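Local coordinates for conserved hypothetical alanine and leucine RICH protein (Mycobacterium tuberculosis, PDB 2WAM) that is of unknown function but belongs to the PAC2 family, named after a proteasome assembly chaperone, and packs against further copies of itself, at residues G47-E52 and A99-D104; P129-Y134 and L150-K155; H70-F75 and S218-L223; D62-V67 and G171-I176. All coordinates share one frame; numbering follows the deposited sequence.

In the fold
From the N terminus, contact 1 joins the strand 49-51 to the end of strand 94-101, closing its loop at 99-104, with the first segments of contacts 4 and 3 inside it. Contact 4 sets the entry to strand 67-73 beside that to strand 174-183 and closes at 171-176; contact 3 sets the far end of strand 67-73 against helix 219-229 and closes at 218-223. Contacts 1, 3 and 4 cross. Contact 2 opens after contact 1, closes at 150-155 and is nested inside contacts 3 and 4. All four reach one mixed sheet, in which strands 94-101 and 131-137 are neighbours; E151 links contact 2 to contact 3, and H70 with I176 contact 3 to contact 4.

Contact 1. Residues G47-E52 and A99-D104; sequences GMYELE and ASFAID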
# COMPACT_ATOMS: atom_id res chain seq x y z
N GLY A 47 1.49 1.71 -9.04
CA GLY A 47 2.39 0.68 -9.53
C GLY A 47 2.04 0.16 -10.91
O GLY A 47 2.62 -0.84 -11.34
N MET A 48 1.11 0.82 -11.61
CA MET A 48 0.76 0.37 -12.94
C MET A 48 0.66 1.47 -14.01
O MET A 48 1.22 1.32 -15.09
CB MET A 48 -0.52 -0.46 -12.93
CG MET A 48 -0.71 -1.25 -14.21
SD MET A 48 0.62 -2.44 -14.52
CE MET A 48 0.70 -2.22 -16.26
N TYR A 49 -0.06 2.55 -13.71
CA TYR A 49 -0.16 3.67 -14.64
C TYR A 49 -0.67 4.93 -13.99
O TYR A 49 -1.47 4.88 -13.06
CB TYR A 49 -1.04 3.32 -15.84
CG TYR A 49 -2.51 3.11 -15.52
CD1 TYR A 49 -3.39 4.20 -15.42
CD2 TYR A 49 -3.03 1.85 -15.33
CE1 TYR A 49 -4.74 4.02 -15.15
CE2 TYR A 49 -4.38 1.66 -15.05
CZ TYR A 49 -5.23 2.74 -14.96
OH TYR A 49 -6.56 2.54 -14.67
N GLU A 50 -0.18 6.07 -14.49
CA GLU A 50 -0.75 7.37 -14.21
C GLU A 50 -1.63 7.82 -15.38
O GLU A 50 -1.23 7.72 -16.55
CB GLU A 50 0.35 8.40 -14.03
CG GLU A 50 1.14 8.28 -12.76
CD GLU A 50 1.77 9.61 -12.36
OE1 GLU A 50 1.58 10.62 -13.09
OE2 GLU A 50 2.46 9.65 -11.31
N LEU A 51 -2.81 8.33 -15.07
CA LEU A 51 -3.63 9.00 -16.06
C LEU A 51 -3.18 10.42 -16.31
O LEU A 51 -2.80 11.14 -15.39
CB LEU A 51 -5.08 9.03 -15.60
CG LEU A 51 -5.77 7.69 -15.77
CD1 LEU A 51 -7.18 7.76 -15.23
CD2 LEU A 51 -5.75 7.29 -17.25
N GLU A 52 -3.22 10.84 -17.57
CA GLU A 52 -3.14 12.25 -17.91
C GLU A 52 -4.58 12.79 -17.98
O GLU A 52 -5.16 12.88 -19.05
CB GLU A 52 -2.47 12.41 -19.27
CG GLU A 52 -2.18 13.85 -19.65
CD GLU A 52 -0.90 14.35 -19.03
OE1 GLU A 52 -0.47 13.77 -18.01
OE2 GLU A 52 -0.34 15.33 -19.58
N ALA A 99 -2.27 7.58 -20.70
CA ALA A 99 -1.73 6.90 -19.52
C ALA A 99 -0.26 6.50 -19.69
O ALA A 99 0.12 5.92 -20.71
CB ALA A 99 -2.59 5.69 -19.17
N SER A 100 0.56 6.82 -18.69
CA SER A 100 1.94 6.33 -18.66
C SER A 100 1.97 5.10 -17.79
O SER A 100 1.62 5.17 -16.61
CB SER A 100 2.90 7.35 -18.03
OG SER A 100 2.63 8.66 -18.47
N PHE A 101 2.41 3.98 -18.35
CA PHE A 101 2.58 2.80 -17.53
C PHE A 101 3.90 2.84 -16.77
O PHE A 101 4.85 3.53 -17.16
CB PHE A 101 2.41 1.53 -18.36
CG PHE A 101 0.99 1.32 -18.81
CD1 PHE A 101 0.51 1.94 -19.95
CD2 PHE A 101 0.13 0.51 -18.08
CE1 PHE A 101 -0.80 1.75 -20.36
CE2 PHE A 101 -1.18 0.32 -18.49
CZ PHE A 101 -1.65 0.94 -19.62
N ALA A 102 3.93 2.14 -15.64
CA ALA A 102 5.09 2.10 -14.77
C ALA A 102 6.14 1.15 -15.35
O ALA A 102 6.39 0.06 -14.82
CB ALA A 102 4.66 1.66 -13.37
N ILE A 103 6.75 1.56 -16.45
CA ILE A 103 7.75 0.73 -17.11
C ILE A 103 8.89 0.40 -16.12
O ILE A 103 9.39 -0.72 -16.11
CB ILE A 103 8.26 1.39 -18.43
CG1 ILE A 103 9.18 0.45 -19.22
CG2 ILE A 103 8.95 2.70 -18.14
CD1 ILE A 103 8.65 -0.97 -19.39
N ASP A 104 9.25 1.36 -15.26
CA ASP A 104 10.26 1.10 -14.24
C ASP A 104 9.93 -0.07 -13.30
O ASP A 104 10.83 -0.72 -12.76
CB ASP A 104 10.56 2.36 -13.42
CG ASP A 104 11.82 2.21 -12.56
OD1 ASP A 104 12.91 1.93 -13.12
OD2 ASP A 104 11.74 2.40 -11.32
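With its ring carbon CG tucked in over its own backbone (chi1 67°), Y49 lies alongside F101, whose CG is anti to its own carbonyl carbon (chi1 -70°). The two side chains point the same way, and CB of Y49 sits over one face of the F101 ring, 4.1 Å from its centroid. The rings themselves meet obliquely, with planes at 58°. CB of M48 points away from 99-104, but its flexible thioether bends at chi2 and chi3 to bring CE against CD2 of F101. The backbone beneath is an antiparallel ladder near the edge of the large mixed sheet. E50 and S100 form the hydrogen-bonded pair, each N donating to the other's O, between the non-hydrogen-bonded pairs Y49-F101 and L51-A99. M48 and Y49 form a classic bulge toward strand 44-45. Small A99 suits a place between larger neighbours: its CB is 4.1 Å from CD1 of Y49 and 4.0 Å from CD2 of L51. Helix 156-169 packs on M48, Y49 and F101, with F159 edge-to-face against F101, and P43 of a second subunit touches Y49. Further along, A102 N, at the centre of an inverse gamma turn, donates to M48 O at 2.9 Å.

Contact 2. Residues P129-Y134 and L150-K155; sequences PELSLY and LEPDLK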
# COMPACT_ATOMS: atom_id res chain seq x y z
N PRO A 129 13.19 3.94 -21.64
CA PRO A 129 12.10 3.06 -22.07
C PRO A 129 10.72 3.66 -21.79
O PRO A 129 10.51 4.23 -20.73
CB PRO A 129 12.32 1.81 -21.20
CG PRO A 129 13.08 2.30 -20.03
CD PRO A 129 14.03 3.28 -20.63
N GLU A 130 9.80 3.51 -22.74
CA GLU A 130 8.45 3.99 -22.56
C GLU A 130 7.49 2.82 -22.65
O GLU A 130 7.79 1.80 -23.27
CB GLU A 130 8.07 5.03 -23.62
CG GLU A 130 7.73 4.43 -25.01
CD GLU A 130 6.51 5.07 -25.69
OE1 GLU A 130 5.86 5.92 -25.06
OE2 GLU A 130 6.19 4.70 -26.84
N LEU A 131 6.34 2.97 -22.01
CA LEU A 131 5.19 2.11 -22.21
C LEU A 131 4.00 3.01 -21.92
O LEU A 131 3.75 3.38 -20.75
CB LEU A 131 5.20 0.87 -21.29
CG LEU A 131 4.02 -0.08 -21.54
CD1 LEU A 131 3.86 -0.38 -23.03
CD2 LEU A 131 4.14 -1.38 -20.76
N SER A 132 3.30 3.40 -22.99
CA SER A 132 2.26 4.42 -22.90
C SER A 132 0.97 4.14 -23.69
O SER A 132 0.97 3.44 -24.70
CB SER A 132 2.83 5.78 -23.29
OG SER A 132 3.77 6.24 -22.32
N LEU A 133 -0.14 4.68 -23.19
CA LEU A 133 -1.39 4.67 -23.93
C LEU A 133 -1.64 6.07 -24.47
O LEU A 133 -1.83 7.00 -23.68
CB LEU A 133 -2.55 4.22 -23.04
CG LEU A 133 -3.92 4.16 -23.72
CD1 LEU A 133 -3.90 3.24 -24.91
CD2 LEU A 133 -4.97 3.72 -22.75
N TYR A 134 -1.64 6.22 -25.79
CA TYR A 134 -1.90 7.51 -26.45
C TYR A 134 -3.29 7.64 -27.09
O TYR A 134 -3.88 6.65 -27.53
CB TYR A 134 -0.87 7.76 -27.56
CG TYR A 134 0.55 7.80 -27.09
CD1 TYR A 134 1.37 6.69 -27.20
CD2 TYR A 134 1.08 8.96 -26.53
CE1 TYR A 134 2.68 6.73 -26.77
CE2 TYR A 134 2.38 9.01 -26.10
CZ TYR A 134 3.19 7.88 -26.23
OH TYR A 134 4.49 7.92 -25.80
N LEU A 150 7.82 -0.73 -24.79
CA LEU A 150 8.42 -2.05 -24.56
C LEU A 150 7.41 -3.06 -24.03
O LEU A 150 6.63 -2.74 -23.15
CB LEU A 150 9.56 -1.95 -23.54
CG LEU A 150 10.65 -0.93 -23.83
CD1 LEU A 150 11.90 -1.22 -23.05
CD2 LEU A 150 10.96 -0.93 -25.31
N GLU A 151 7.44 -4.27 -24.57
CA GLU A 151 6.79 -5.39 -23.90
C GLU A 151 7.40 -5.56 -22.50
O GLU A 151 8.62 -5.66 -22.36
CB GLU A 151 7.00 -6.67 -24.70
CG GLU A 151 6.43 -7.93 -24.08
CD GLU A 151 6.83 -9.17 -24.84
OE1 GLU A 151 8.05 -9.39 -25.00
OE2 GLU A 151 5.95 -9.91 -25.31
N PRO A 152 6.56 -5.56 -21.46
CA PRO A 152 7.06 -5.77 -20.09
C PRO A 152 7.67 -7.17 -19.89
O PRO A 152 7.34 -8.09 -20.62
CB PRO A 152 5.80 -5.62 -19.22
CG PRO A 152 4.69 -5.16 -20.13
CD PRO A 152 5.09 -5.52 -21.52
N ASP A 153 8.56 -7.31 -18.91
CA ASP A 153 9.04 -8.63 -18.51
C ASP A 153 8.13 -9.18 -17.41
O ASP A 153 7.85 -10.37 -17.36
CB ASP A 153 10.47 -8.56 -17.97
CG ASP A 153 11.46 -8.12 -19.00
OD1 ASP A 153 11.66 -6.91 -19.14
OD2 ASP A 153 12.05 -8.99 -19.67
N LEU A 154 7.67 -8.28 -16.56
CA LEU A 154 6.94 -8.65 -15.36
C LEU A 154 5.45 -8.40 -15.47
O LEU A 154 5.01 -7.62 -16.32
CB LEU A 154 7.49 -7.85 -14.18
CG LEU A 154 9.00 -7.92 -14.04
CD1 LEU A 154 9.44 -7.12 -12.84
CD2 LEU A 154 9.47 -9.37 -13.94
N LYS A 155 4.69 -9.07 -14.61
CA LYS A 155 3.29 -8.75 -14.33
C LYS A 155 2.32 -8.65 -15.51
O LYS A 155 1.52 -7.72 -15.56
CB LYS A 155 3.23 -7.43 -13.58
CG LYS A 155 3.89 -7.47 -12.24
CD LYS A 155 4.29 -6.07 -11.83
CE LYS A 155 4.70 -6.05 -10.38
NZ LYS A 155 5.56 -4.89 -10.16
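L131 and P152 cross at about a right angle, with CD2 of the leucine 3.9 Å from CG of the proline ring. They meet just beyond the beta hairpin of strands 131-137 and 143-148, where the chain leaves the second strand for helix 156-169. L131 has CG anti to its backbone N (chi1 -177°), which carries both methyls across to the loop; CD1 rests 3.6 Å from L150 O. P152 offers a compact apolar ring there, and F159 of helix 156-169 touches both residues. At the other end of the contact L150 reaches back with one branch, CD1, to CB of P129 at 3.6 Å. Between these two apolar contacts the backbone is tied by a hydrogen bond from L150 N to E130 O at 3.0 Å, which carries the antiparallel pairing on past the strand end. Loop residues farther on face another copy of the protein: E151 and D153 form salt bridges with R110 of a fourth subunit. E130, whose CB points away from 150-155, uses OE2 for a salt bridge with K90, while its OE1 accepts from Y134 OH at 2.5 Å, on the syn side and 22° out of the carboxylate plane.

Contact 3. Residues H70-F75 and S218-L223; sequences HALEGF and SASNLL
H70 meets the helix with both an edge and a face of its imidazole. A chi1 of 52° folds the ring back over the main chain and swings it toward S220 and L223. At the ring edge ND1 is hydrogen-bonded to S220 OG at 3.0 Å; either could be the donor. Over the middle of one face lies CD2 of L223, 3.8 Å from the ring centroid, a CH-pi contact made by side chains that approach from opposite directions. A histidine suits the place because it offers a polar edge and a flat face at once. L72 comes next on this side of the strand. Its N donates to a water at 2.8 Å, and that water is 2.7 Å from S220 OG, so the serine hydroxyl gathers two links to the strand; the leucine's CD1 packs on CB of A219. At G74 the chain takes backbone angles that suit a residue without a side chain, and G74 O accepts from R110 of a fourth subunit. F75, with CG anti to its N (chi1 176°), then lays its ring over S218, whose CB is 3.4 Å from the ring centroid and close to its normal. S218 is the N-cap: its OG accepts from N221 N at 3.1 Å, while E151 OE2 takes A219 N. Helix 219-223 runs roughly antiparallel to strand 70-73, their axes 9.1 Å apart, with helix 156-169 beside it against L222 and L223 and strand 174-183 touching H70 through T175.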
# COMPACT_ATOMS: atom_id res chain seq x y z
N HIS A 70 -2.40 -1.85 -30.48
CA HIS A 70 -1.27 -2.14 -29.60
C HIS A 70 -0.02 -2.57 -30.36
O HIS A 70 -0.06 -3.45 -31.24
CB HIS A 70 -1.62 -3.13 -28.45
CG HIS A 70 -2.27 -4.40 -28.88
ND1 HIS A 70 -1.66 -5.63 -28.76
CD2 HIS A 70 -3.51 -4.65 -29.39
CE1 HIS A 70 -2.47 -6.58 -29.19
NE2 HIS A 70 -3.60 -6.01 -29.58
N ALA A 71 1.10 -1.93 -30.01
CA ALA A 71 2.38 -2.16 -30.67
C ALA A 71 3.51 -2.23 -29.65
O ALA A 71 4.00 -1.21 -29.19
CB ALA A 71 2.65 -1.04 -31.68
N LEU A 72 3.92 -3.45 -29.32
CA LEU A 72 4.90 -3.68 -28.27
C LEU A 72 6.19 -4.35 -28.78
O LEU A 72 6.15 -5.29 -29.57
CB LEU A 72 4.27 -4.47 -27.11
CG LEU A 72 2.98 -3.90 -26.51
CD1 LEU A 72 2.42 -4.80 -25.42
CD2 LEU A 72 3.21 -2.50 -25.96
N GLU A 73 7.33 -3.84 -28.32
CA GLU A 73 8.62 -4.33 -28.77
C GLU A 73 9.26 -5.22 -27.72
O GLU A 73 9.14 -4.95 -26.53
CB GLU A 73 9.56 -3.16 -29.04
CG GLU A 73 8.89 -1.97 -29.68
CD GLU A 73 9.76 -0.73 -29.61
OE1 GLU A 73 11.00 -0.88 -29.50
OE2 GLU A 73 9.20 0.38 -29.66
N GLY A 74 9.96 -6.25 -28.16
CA GLY A 74 10.62 -7.17 -27.25
C GLY A 74 10.27 -8.63 -27.48
O GLY A 74 10.97 -9.52 -27.01
N PHE A 75 9.19 -8.87 -28.22
CA PHE A 75 8.77 -10.23 -28.55
C PHE A 75 9.42 -10.69 -29.84
O PHE A 75 10.35 -11.49 -29.83
CB PHE A 75 7.24 -10.30 -28.67
CG PHE A 75 6.73 -11.65 -29.10
CD1 PHE A 75 5.74 -11.74 -30.07
CD2 PHE A 75 7.24 -12.81 -28.55
CE1 PHE A 75 5.27 -12.97 -30.47
CE2 PHE A 75 6.77 -14.04 -28.94
CZ PHE A 75 5.79 -14.13 -29.90
N SER A 218 3.05 -13.88 -26.03
CA SER A 218 3.57 -12.53 -25.88
C SER A 218 2.52 -11.63 -25.19
O SER A 218 1.33 -11.94 -25.20
CB SER A 218 3.96 -11.95 -27.24
OG SER A 218 2.83 -11.71 -28.06
N ALA A 219 2.96 -10.53 -24.60
CA ALA A 219 2.01 -9.64 -23.95
C ALA A 219 0.91 -9.18 -24.90
O ALA A 219 -0.26 -9.14 -24.52
CB ALA A 219 2.73 -8.44 -23.34
N SER A 220 1.28 -8.85 -26.13
CA SER A 220 0.30 -8.46 -27.15
C SER A 220 -0.66 -9.59 -27.47
O SER A 220 -1.87 -9.39 -27.51
CB SER A 220 0.99 -7.98 -28.44
OG SER A 220 1.13 -6.57 -28.46
N ASN A 221 -0.13 -10.79 -27.69
CA ASN A 221 -1.00 -11.92 -27.98
C ASN A 221 -1.91 -12.26 -26.81
O ASN A 221 -3.10 -12.51 -26.99
CB ASN A 221 -0.20 -13.14 -28.39
CG ASN A 221 0.35 -13.04 -29.79
OD1 ASN A 221 -0.12 -12.24 -30.61
ND2 ASN A 221 1.37 -13.86 -30.08
N LEU A 222 -1.33 -12.29 -25.62
CA LEU A 222 -2.11 -12.62 -24.44
C LEU A 222 -3.17 -11.54 -24.20
O LEU A 222 -4.27 -11.85 -23.76
CB LEU A 222 -1.22 -12.81 -23.21
CG LEU A 222 -1.89 -13.48 -22.01
CD1 LEU A 222 -2.42 -14.86 -22.38
CD2 LEU A 222 -0.92 -13.58 -20.84
N LEU A 223 -2.85 -10.29 -24.53
CA LEU A 223 -3.81 -9.20 -24.39
C LEU A 223 -4.99 -9.45 -25.31
O LEU A 223 -6.15 -9.36 -24.90
CB LEU A 223 -3.18 -7.86 -24.73
CG LEU A 223 -4.16 -6.68 -24.86
CD1 LEU A 223 -4.84 -6.37 -23.52
CD2 LEU A 223 -3.41 -5.46 -25.39
O HOH W 1 2.74 -5.74 -30.50

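Contact 4. Residues D62-V67 and G171-I176; sequences DGRGPV and GVRQTI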
# COMPACT_ATOMS: atom_id res chain seq x y z
N ASP A 62 -20.11 9.96 -35.02
CA ASP A 62 -21.32 9.13 -34.99
C ASP A 62 -21.59 8.40 -33.65
O ASP A 62 -22.44 7.50 -33.60
CB ASP A 62 -21.30 8.12 -36.14
CG ASP A 62 -20.24 7.05 -35.96
OD1 ASP A 62 -20.57 5.85 -36.13
OD2 ASP A 62 -19.08 7.39 -35.66
N GLY A 63 -20.89 8.78 -32.58
CA GLY A 63 -21.12 8.19 -31.27
C GLY A 63 -20.44 6.85 -31.06
O GLY A 63 -20.51 6.24 -29.99
N ARG A 64 -19.78 6.39 -32.12
CA ARG A 64 -19.05 5.12 -32.14
C ARG A 64 -17.77 5.21 -31.30
O ARG A 64 -17.17 6.28 -31.17
CB ARG A 64 -18.71 4.83 -33.59
CG ARG A 64 -18.55 3.40 -34.02
CD ARG A 64 -18.41 3.42 -35.56
NE ARG A 64 -17.79 2.22 -36.12
CZ ARG A 64 -18.35 1.02 -36.12
NH1 ARG A 64 -19.54 0.85 -35.56
NH2 ARG A 64 -17.73 -0.01 -36.67
N GLY A 65 -17.34 4.10 -30.72
CA GLY A 65 -16.15 4.11 -29.89
C GLY A 65 -14.85 4.01 -30.67
O GLY A 65 -14.86 3.65 -31.85
N PRO A 66 -13.72 4.32 -30.00
CA PRO A 66 -12.37 4.28 -30.57
C PRO A 66 -11.85 2.87 -30.86
O PRO A 66 -12.17 1.91 -30.17
CB PRO A 66 -11.49 4.89 -29.47
CG PRO A 66 -12.41 5.27 -28.36
CD PRO A 66 -13.69 4.55 -28.55
N VAL A 67 -11.02 2.77 -31.89
CA VAL A 67 -10.18 1.60 -32.13
C VAL A 67 -8.94 1.68 -31.22
O VAL A 67 -8.40 2.76 -30.97
CB VAL A 67 -9.77 1.55 -33.62
CG1 VAL A 67 -8.59 0.64 -33.84
CG2 VAL A 67 -10.95 1.12 -34.46
N GLY A 171 -14.40 3.13 -24.02
CA GLY A 171 -15.36 2.85 -25.08
C GLY A 171 -14.85 2.07 -26.28
O GLY A 171 -15.53 2.00 -27.31
N VAL A 172 -13.68 1.48 -26.16
CA VAL A 172 -13.06 0.75 -27.26
C VAL A 172 -13.98 -0.27 -27.91
O VAL A 172 -14.64 -1.06 -27.23
CB VAL A 172 -11.76 0.06 -26.79
CG1 VAL A 172 -11.31 -0.99 -27.80
CG2 VAL A 172 -10.69 1.11 -26.57
N ARG A 173 -14.02 -0.27 -29.24
CA ARG A 173 -14.93 -1.12 -29.99
C ARG A 173 -14.21 -2.23 -30.76
O ARG A 173 -14.84 -3.15 -31.29
CB ARG A 173 -15.77 -0.28 -30.95
CG ARG A 173 -14.98 0.22 -32.15
CD ARG A 173 -15.82 1.06 -33.08
NE ARG A 173 -15.00 1.70 -34.12
CZ ARG A 173 -14.56 1.06 -35.20
NH1 ARG A 173 -14.85 -0.23 -35.38
NH2 ARG A 173 -13.83 1.71 -36.09
N GLN A 174 -12.89 -2.15 -30.80
CA GLN A 174 -12.07 -3.06 -31.58
C GLN A 174 -10.60 -2.89 -31.18
O GLN A 174 -10.12 -1.77 -31.05
CB GLN A 174 -12.23 -2.76 -33.07
CG GLN A 174 -11.44 -3.67 -33.98
CD GLN A 174 -11.69 -3.34 -35.45
OE1 GLN A 174 -11.09 -2.41 -36.00
NE2 GLN A 174 -12.55 -4.11 -36.10
N THR A 175 -9.91 -4.00 -30.99
CA THR A 175 -8.52 -3.99 -30.58
C THR A 175 -7.65 -4.67 -31.63
O THR A 175 -7.82 -5.85 -31.90
CB THR A 175 -8.32 -4.68 -29.22
OG1 THR A 175 -9.11 -4.00 -28.23
CG2 THR A 175 -6.86 -4.63 -28.80
N ILE A 176 -6.74 -3.90 -32.22
CA ILE A 176 -5.89 -4.38 -33.31
C ILE A 176 -4.43 -4.50 -32.86
O ILE A 176 -3.81 -3.52 -32.47
CB ILE A 176 -5.92 -3.40 -34.51
CG1 ILE A 176 -7.35 -3.06 -34.90
CG2 ILE A 176 -5.15 -3.96 -35.69
CD1 ILE A 176 -7.44 -2.19 -36.11
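R173 and V67, the two residues that give up the most surface to the other segment, meet where CG2 of the valine lies over one face of the guanidinium, 3.4 Å from NH2 of R173. The opposite face is taken by R64, whose NE sits over its centre, so the planar head of R173 is held between an aliphatic branch and a second guanidinium. The two arginine planes are 32° apart, and R64 NH2 and R173 NH1, two donors of like charge, stand 3.2 Å apart, with R64 exposed. Close to its own backbone at first (chi1 73°), the R173 side chain then runs extended, passing G65 O with NE 3.0 Å away. Together these residues bring the entry to strand 67-73 beside that to strand 174-183, parallel neighbours in the sheet. The latter strand completes a beta-alpha-beta crossover from strand 143-148 through helix 156-169, which ends at G171 in a Schellman motif. P66 O accepts a hydrogen bond from R173 N at 3.0 Å, and V172 CA makes a CA-H...O contact with the same oxygen. The proline ring puts CD 3.4 Å from G171 O, and at G65 the chain passes so near that carbonyl that it leaves no room for a CB, which would point straight into the oxygen. V67 sends its other branch inward: CG1 lies 3.8 Å from CD1 of I176, one beta-branched residue against another in the buried sheet.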